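Local coordinates for Alr4995 protein (Nostoc sp., PDB 6LRF), which acts as a bifunctional arginine dihydrolase and ornithine cyclodeaminase, probably turning arginine into ornithine and ammonia and then ornithine into proline, at residues G121-D126 and R130-G135; L472-V477 and L684-Q689. One frame throughout, in Å; residues are numbered along the deposited sequence.

Interactions 1 and 2 lie on opposite sides of the chain's centre, their own centres about 43 Å apart, and share no element of the fold. Both are largely buried, yet their chemistry follows the elements they join. Interaction 1 pairs neighbouring strands of a hairpin in the amino-terminal, GME-family part, and is held by backbone hydrogen bonds and a salt bridge that closes the turn. Interaction 2 brings together two helices more than 200 residues apart in sequence, in the Rossmann-type part; their own backbone polar groups are engaged along each helix, and what passes between 472-477 and 684-689 is apolar packing of valine and leucine.

Interaction 1. Residues G121-D126 and R130-G135; sequences GDALLD and RWLWAG
Asp126 and Arg130 close the turn end of this contact through three bonds to one carboxylate. The guanidinium comes side-on, each oxygen taking one of its nitrogens. Arg130 NH2 meets Asp126 OD1 at 2.7 Å, on the syn side but well out of the carboxylate plane. Arg130 NE lies 2.9 Å from Asp126 OD2, above that plane. The two flat groups are turned 51° against each other. Asp126 OD2 also accepts the backbone N of Arg130, on its anti side, at 2.9 Å. With CG anti to its backbone N (chi1 167°), Asp126 directs the carboxylate to this cluster while its CB lies over the five-membered ring of Trp131, a CH-pi contact of 3.9 Å to the centroid. An asparagine in its place would probably leave the Arg130 guanidinium without its opposing charge and weaken the hold on the turn.

The remaining bonds are those of an antiparallel beta hairpin, strand 123-125 against strand 132-136, at one edge of a mixed sheet. Leu124 and Trp133 form the hydrogen-bonded pair: Leu124 N reaches Trp133 O, and Trp133 N returns to Leu124 O at 2.9 Å. Beyond them Asp126 N bonds to Trp131 O, and Gly135 N is 2.6 Å from Asp122 O. On the face carrying Ala123, Leu125 and Leu132, Leu132 CD1 packs 3.8 Å from Leu125 CD2 and also meets Ala123 CB. The indole of Trp133 lies on the other face, edge-to-face with Phe173. The Asp122 carboxylate, beside Gly135, is satisfied by residues outside the hairpin: OD1 accepts from Leu169 N, and OD2 is hydrogen-bonded to Ser140 OG. On its other edge strand 132-136 pairs with strand 155-160, as through Leu132 and Ala134 to Leu157.

Interaction 2. Residues L472-V477 and L684-Q689; sequences LVVEQV and LSLLTQ
Val474 presses one branch onto the backbone of the facing helix: CG1 lies 3.7 Å from Leu687 N, where the chain passes from Leu686 to Leu687. That methyl stands anti to the backbone N (chi1 158°). The side chains of Val474 and Leu686 cross at about a right angle, and both valine branches touch the leucine at CB. Val474 CG1 comes within 3.9 Å of Leu686 CB, and Val474 CG2 reaches the same atom from slightly farther, 4.1 Å. One turn along, Val477 offers its CG1 to Leu687 CD1 at 4.3 Å, a looser touch. The bond from CA to CB of Leu687 does not aim at the other helix, but the end of the side chain bends nearer to it.

The segment axes approach to 9.2 Å and cross at -49°, with the contact gathered round Val474. On helix 467-486, Glu475 forms a salt bridge with Arg165 of the second subunit. Helix 680-694 also packs against helix 505-513, where Leu687 touches Leu511 and Leu684 touches His507. In helix 467-486, Val473 lies on Val674 and Val676 of strand 673-677, an edge strand of the parallel Rossmann-type sheet.

Interaction 1. Residues G121-D126 and R130-G135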
loop_
_atom_site.group_PDB
_atom_site.type_symbol
_atom_site.label_atom_id
_atom_site.label_comp_id
_atom_site.label_asym_id
_atom_site.label_seq_id
_atom_site.Cartn_x
_atom_site.Cartn_y
_atom_site.Cartn_z
ATOM N N GLY B 121 -31.257 4.343 -37.715
ATOM C CA GLY B 121 -30.089 4.703 -36.930
ATOM C C GLY B 121 -29.791 3.724 -35.795
ATOM O O GLY B 121 -28.651 3.637 -35.356
ATOM N N ASP B 122 -30.807 2.993 -35.332
ATOM C CA ASP B 122 -30.657 2.002 -34.256
ATOM C C ASP B 122 -31.043 0.595 -34.689
ATOM O O ASP B 122 -31.035 -0.330 -33.873
ATOM C CB ASP B 122 -31.497 2.371 -33.027
ATOM C CG ASP B 122 -30.641 2.807 -31.822
ATOM O OD1 ASP B 122 -29.396 2.694 -31.893
ATOM O OD2 ASP B 122 -31.215 3.241 -30.796
ATOM N N ALA B 123 -31.402 0.423 -35.955
ATOM C CA ALA B 123 -31.769 -0.896 -36.444
ATOM C C ALA B 123 -31.355 -1.045 -37.896
ATOM O O ALA B 123 -31.874 -0.343 -38.775
ATOM C CB ALA B 123 -33.242 -1.136 -36.284
ATOM N N LEU B 124 -30.414 -1.951 -38.149
ATOM C CA LEU B 124 -29.871 -2.113 -39.493
ATOM C C LEU B 124 -30.144 -3.483 -40.073
ATOM O O LEU B 124 -29.916 -4.510 -39.431
ATOM C CB LEU B 124 -28.377 -1.848 -39.488
ATOM C CG LEU B 124 -28.099 -0.377 -39.217
ATOM C CD1 LEU B 124 -26.629 -0.150 -39.034
ATOM C CD2 LEU B 124 -28.608 0.430 -40.395
ATOM N N LEU B 125 -30.627 -3.491 -41.305
ATOM C CA LEU B 125 -30.940 -4.736 -41.992
ATOM C C LEU B 125 -29.685 -5.455 -42.473
ATOM O O LEU B 125 -28.737 -4.841 -42.947
ATOM C CB LEU B 125 -31.859 -4.466 -43.184
ATOM C CG LEU B 125 -33.294 -4.089 -42.820
ATOM C CD1 LEU B 125 -33.992 -3.414 -44.012
ATOM C CD2 LEU B 125 -34.074 -5.320 -42.362
ATOM N N ASP B 126 -29.685 -6.768 -42.323
ATOM C CA ASP B 126 -28.710 -7.606 -43.005
ATOM C C ASP B 126 -28.907 -7.365 -44.509
ATOM O O ASP B 126 -30.047 -7.363 -44.982
ATOM C CB ASP B 126 -28.923 -9.070 -42.611
ATOM C CG ASP B 126 -28.178 -10.038 -43.504
ATOM O OD1 ASP B 126 -26.952 -10.183 -43.318
ATOM O OD2 ASP B 126 -28.834 -10.665 -44.370
ATOM N N ARG B 130 -31.728 -11.130 -44.408
ATOM C CA ARG B 130 -32.044 -12.346 -43.645
ATOM C C ARG B 130 -32.629 -12.049 -42.262
ATOM O O ARG B 130 -33.488 -12.787 -41.761
ATOM C CB ARG B 130 -30.788 -13.217 -43.517
ATOM C CG ARG B 130 -30.264 -13.736 -44.877
ATOM C CD ARG B 130 -28.878 -14.352 -44.743
ATOM N NE ARG B 130 -27.882 -13.359 -44.347
ATOM C CZ ARG B 130 -26.709 -13.660 -43.799
ATOM N NH1 ARG B 130 -26.391 -14.933 -43.585
ATOM N NH2 ARG B 130 -25.856 -12.695 -43.460
ATOM N N TRP B 131 -32.155 -10.970 -41.647
ATOM C CA TRP B 131 -32.632 -10.572 -40.326
ATOM C C TRP B 131 -32.398 -9.087 -40.114
ATOM O O TRP B 131 -31.759 -8.419 -40.943
ATOM C CB TRP B 131 -31.929 -11.372 -39.219
ATOM C CG TRP B 131 -30.432 -11.372 -39.357
ATOM C CD1 TRP B 131 -29.576 -10.314 -39.155
ATOM C CD2 TRP B 131 -29.614 -12.480 -39.745
ATOM N NE1 TRP B 131 -28.276 -10.705 -39.403
ATOM C CE2 TRP B 131 -28.274 -12.029 -39.761
ATOM C CE3 TRP B 131 -29.884 -13.812 -40.079
ATOM C CZ2 TRP B 131 -27.212 -12.865 -40.094
ATOM C CZ3 TRP B 131 -28.832 -14.636 -40.415
ATOM C CH2 TRP B 131 -27.511 -14.162 -40.417
ATOM N N LEU B 132 -32.922 -8.581 -39.002
ATOM C CA LEU B 132 -32.723 -7.198 -38.584
ATOM C C LEU B 132 -31.868 -7.130 -37.309
ATOM O O LEU B 132 -32.186 -7.775 -36.303
ATOM C CB LEU B 132 -34.071 -6.515 -38.329
ATOM C CG LEU B 132 -33.976 -5.104 -37.756
ATOM C CD1 LEU B 132 -33.414 -4.172 -38.803
ATOM C CD2 LEU B 132 -35.335 -4.618 -37.256
ATOM N N TRP B 133 -30.800 -6.345 -37.361
ATOM C CA TRP B 133 -30.004 -6.031 -36.187
ATOM C C TRP B 133 -30.600 -4.821 -35.481
ATOM O O TRP B 133 -30.681 -3.764 -36.085
ATOM C CB TRP B 133 -28.560 -5.711 -36.575
ATOM C CG TRP B 133 -27.779 -6.796 -37.323
ATOM C CD1 TRP B 133 -27.517 -6.848 -38.669
ATOM C CD2 TRP B 133 -27.094 -7.913 -36.742
ATOM N NE1 TRP B 133 -26.740 -7.948 -38.962
ATOM C CE2 TRP B 133 -26.462 -8.615 -37.796
ATOM C CE3 TRP B 133 -26.965 -8.398 -35.430
ATOM C CZ2 TRP B 133 -25.716 -9.776 -37.582
ATOM C CZ3 TRP B 133 -26.218 -9.547 -35.219
ATOM C CH2 TRP B 133 -25.606 -10.226 -36.290
ATOM N N ALA B 134 -30.992 -4.946 -34.216
ATOM C CA ALA B 134 -31.525 -3.793 -33.482
ATOM C C ALA B 134 -30.688 -3.452 -32.265
ATOM O O ALA B 134 -30.424 -4.317 -31.432
ATOM C CB ALA B 134 -32.956 -4.048 -33.042
ATOM N N GLY B 135 -30.340 -2.178 -32.122
ATOM C CA GLY B 135 -29.572 -1.718 -30.970
ATOM C C GLY B 135 -30.428 -1.305 -29.785
ATOM O O GLY B 135 -31.616 -0.998 -29.934
#

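Interaction 2. Residues L472-V477 and L684-Q689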
loop_
_atom_site.group_PDB
_atom_site.type_symbol
_atom_site.label_atom_id
_atom_site.label_comp_id
_atom_site.label_asym_id
_atom_site.label_seq_id
_atom_site.Cartn_x
_atom_site.Cartn_y
_atom_site.Cartn_z
ATOM N N LEU B 472 12.607 0.759 -18.425
ATOM C CA LEU B 472 14.005 0.373 -18.606
ATOM C C LEU B 472 14.178 -1.119 -18.304
ATOM O O LEU B 472 14.893 -1.811 -19.025
ATOM C CB LEU B 472 14.941 1.227 -17.738
ATOM C CG LEU B 472 15.715 2.323 -18.498
ATOM C CD1 LEU B 472 16.405 1.761 -19.740
ATOM C CD2 LEU B 472 14.826 3.516 -18.882
ATOM N N VAL B 473 13.508 -1.613 -17.261
ATOM C CA VAL B 473 13.501 -3.044 -16.980
ATOM C C VAL B 473 12.974 -3.832 -18.179
ATOM O O VAL B 473 13.579 -4.816 -18.609
ATOM C CB VAL B 473 12.653 -3.373 -15.744
ATOM C CG1 VAL B 473 12.363 -4.881 -15.667
ATOM C CG2 VAL B 473 13.353 -2.889 -14.497
ATOM N N VAL B 474 11.858 -3.383 -18.736
ATOM C CA VAL B 474 11.284 -4.052 -19.896
ATOM C C VAL B 474 12.273 -4.077 -21.043
ATOM O O VAL B 474 12.388 -5.078 -21.754
ATOM C CB VAL B 474 9.965 -3.375 -20.346
ATOM C CG1 VAL B 474 9.653 -3.697 -21.797
ATOM C CG2 VAL B 474 8.841 -3.820 -19.453
ATOM N N GLU B 475 13.009 -2.984 -21.207
ATOM C CA GLU B 475 14.007 -2.916 -22.258
ATOM C C GLU B 475 15.101 -3.961 -22.042
ATOM O O GLU B 475 15.535 -4.623 -22.982
ATOM C CB GLU B 475 14.615 -1.515 -22.339
ATOM C CG GLU B 475 15.355 -1.282 -23.655
ATOM C CD GLU B 475 15.926 0.125 -23.796
ATOM O OE1 GLU B 475 15.998 0.869 -22.786
ATOM O OE2 GLU B 475 16.302 0.478 -24.933
ATOM N N GLN B 476 15.528 -4.130 -20.799
ATOM C CA GLN B 476 16.550 -5.121 -20.506
ATOM C C GLN B 476 16.008 -6.536 -20.660
ATOM O O GLN B 476 16.676 -7.379 -21.255
ATOM C CB GLN B 476 17.129 -4.894 -19.109
ATOM C CG GLN B 476 17.784 -3.511 -18.992
ATOM C CD GLN B 476 18.090 -3.089 -17.565
ATOM O OE1 GLN B 476 17.859 -3.838 -16.613
ATOM N NE2 GLN B 476 18.601 -1.867 -17.410
ATOM N N VAL B 477 14.793 -6.792 -20.170
ATOM C CA VAL B 477 14.185 -8.122 -20.295
ATOM C C VAL B 477 13.898 -8.500 -21.754
ATOM O O VAL B 477 14.129 -9.643 -22.155
ATOM C CB VAL B 477 12.878 -8.233 -19.472
ATOM C CG1 VAL B 477 12.267 -9.594 -19.632
ATOM C CG2 VAL B 477 13.150 -7.992 -18.005
ATOM N N LEU B 684 3.460 -6.590 -19.764
ATOM C CA LEU B 684 3.387 -7.423 -20.963
ATOM C C LEU B 684 3.142 -6.603 -22.229
ATOM O O LEU B 684 3.612 -6.952 -23.316
ATOM C CB LEU B 684 2.287 -8.481 -20.806
ATOM C CG LEU B 684 2.618 -9.610 -19.823
ATOM C CD1 LEU B 684 1.370 -10.366 -19.388
ATOM C CD2 LEU B 684 3.634 -10.564 -20.442
ATOM N N SER B 685 2.400 -5.515 -22.094
ATOM C CA SER B 685 2.126 -4.682 -23.252
ATOM C C SER B 685 3.436 -4.087 -23.805
ATOM O O SER B 685 3.759 -4.242 -24.986
ATOM C CB SER B 685 1.131 -3.579 -22.890
ATOM O OG SER B 685 0.619 -2.998 -24.080
ATOM N N LEU B 686 4.183 -3.432 -22.927
ATOM C CA LEU B 686 5.488 -2.863 -23.250
ATOM C C LEU B 686 6.468 -3.896 -23.772
ATOM O O LEU B 686 7.219 -3.635 -24.712
ATOM C CB LEU B 686 6.078 -2.213 -22.010
ATOM C CG LEU B 686 5.299 -1.047 -21.426
ATOM C CD1 LEU B 686 5.832 -0.713 -20.043
ATOM C CD2 LEU B 686 5.419 0.136 -22.371
ATOM N N LEU B 687 6.485 -5.063 -23.132
ATOM C CA LEU B 687 7.390 -6.130 -23.525
ATOM C C LEU B 687 7.155 -6.531 -24.977
ATOM O O LEU B 687 8.110 -6.705 -25.747
ATOM C CB LEU B 687 7.229 -7.345 -22.608
ATOM C CG LEU B 687 8.097 -8.551 -22.955
ATOM C CD1 LEU B 687 9.575 -8.237 -22.704
ATOM C CD2 LEU B 687 7.648 -9.765 -22.157
ATOM N N THR B 688 5.890 -6.672 -25.364
ATOM C CA THR B 688 5.592 -7.056 -26.749
ATOM C C THR B 688 5.882 -5.899 -27.726
ATOM O O THR B 688 6.358 -6.128 -28.840
ATOM C CB THR B 688 4.127 -7.534 -26.912
ATOM O OG1 THR B 688 3.260 -6.715 -26.114
ATOM C CG2 THR B 688 3.993 -9.001 -26.469
ATOM N N GLN B 689 5.603 -4.668 -27.304
ATOM C CA GLN B 689 5.970 -3.502 -28.096
ATOM C C GLN B 689 7.478 -3.458 -28.258
ATOM O O GLN B 689 7.988 -3.242 -29.351
ATOM C CB GLN B 689 5.477 -2.215 -27.444
ATOM C CG GLN B 689 3.986 -1.988 -27.555
ATOM C CD GLN B 689 3.504 -0.931 -26.582
ATOM O OE1 GLN B 689 2.373 -0.989 -26.085
ATOM N NE2 GLN B 689 4.366 0.038 -26.291
#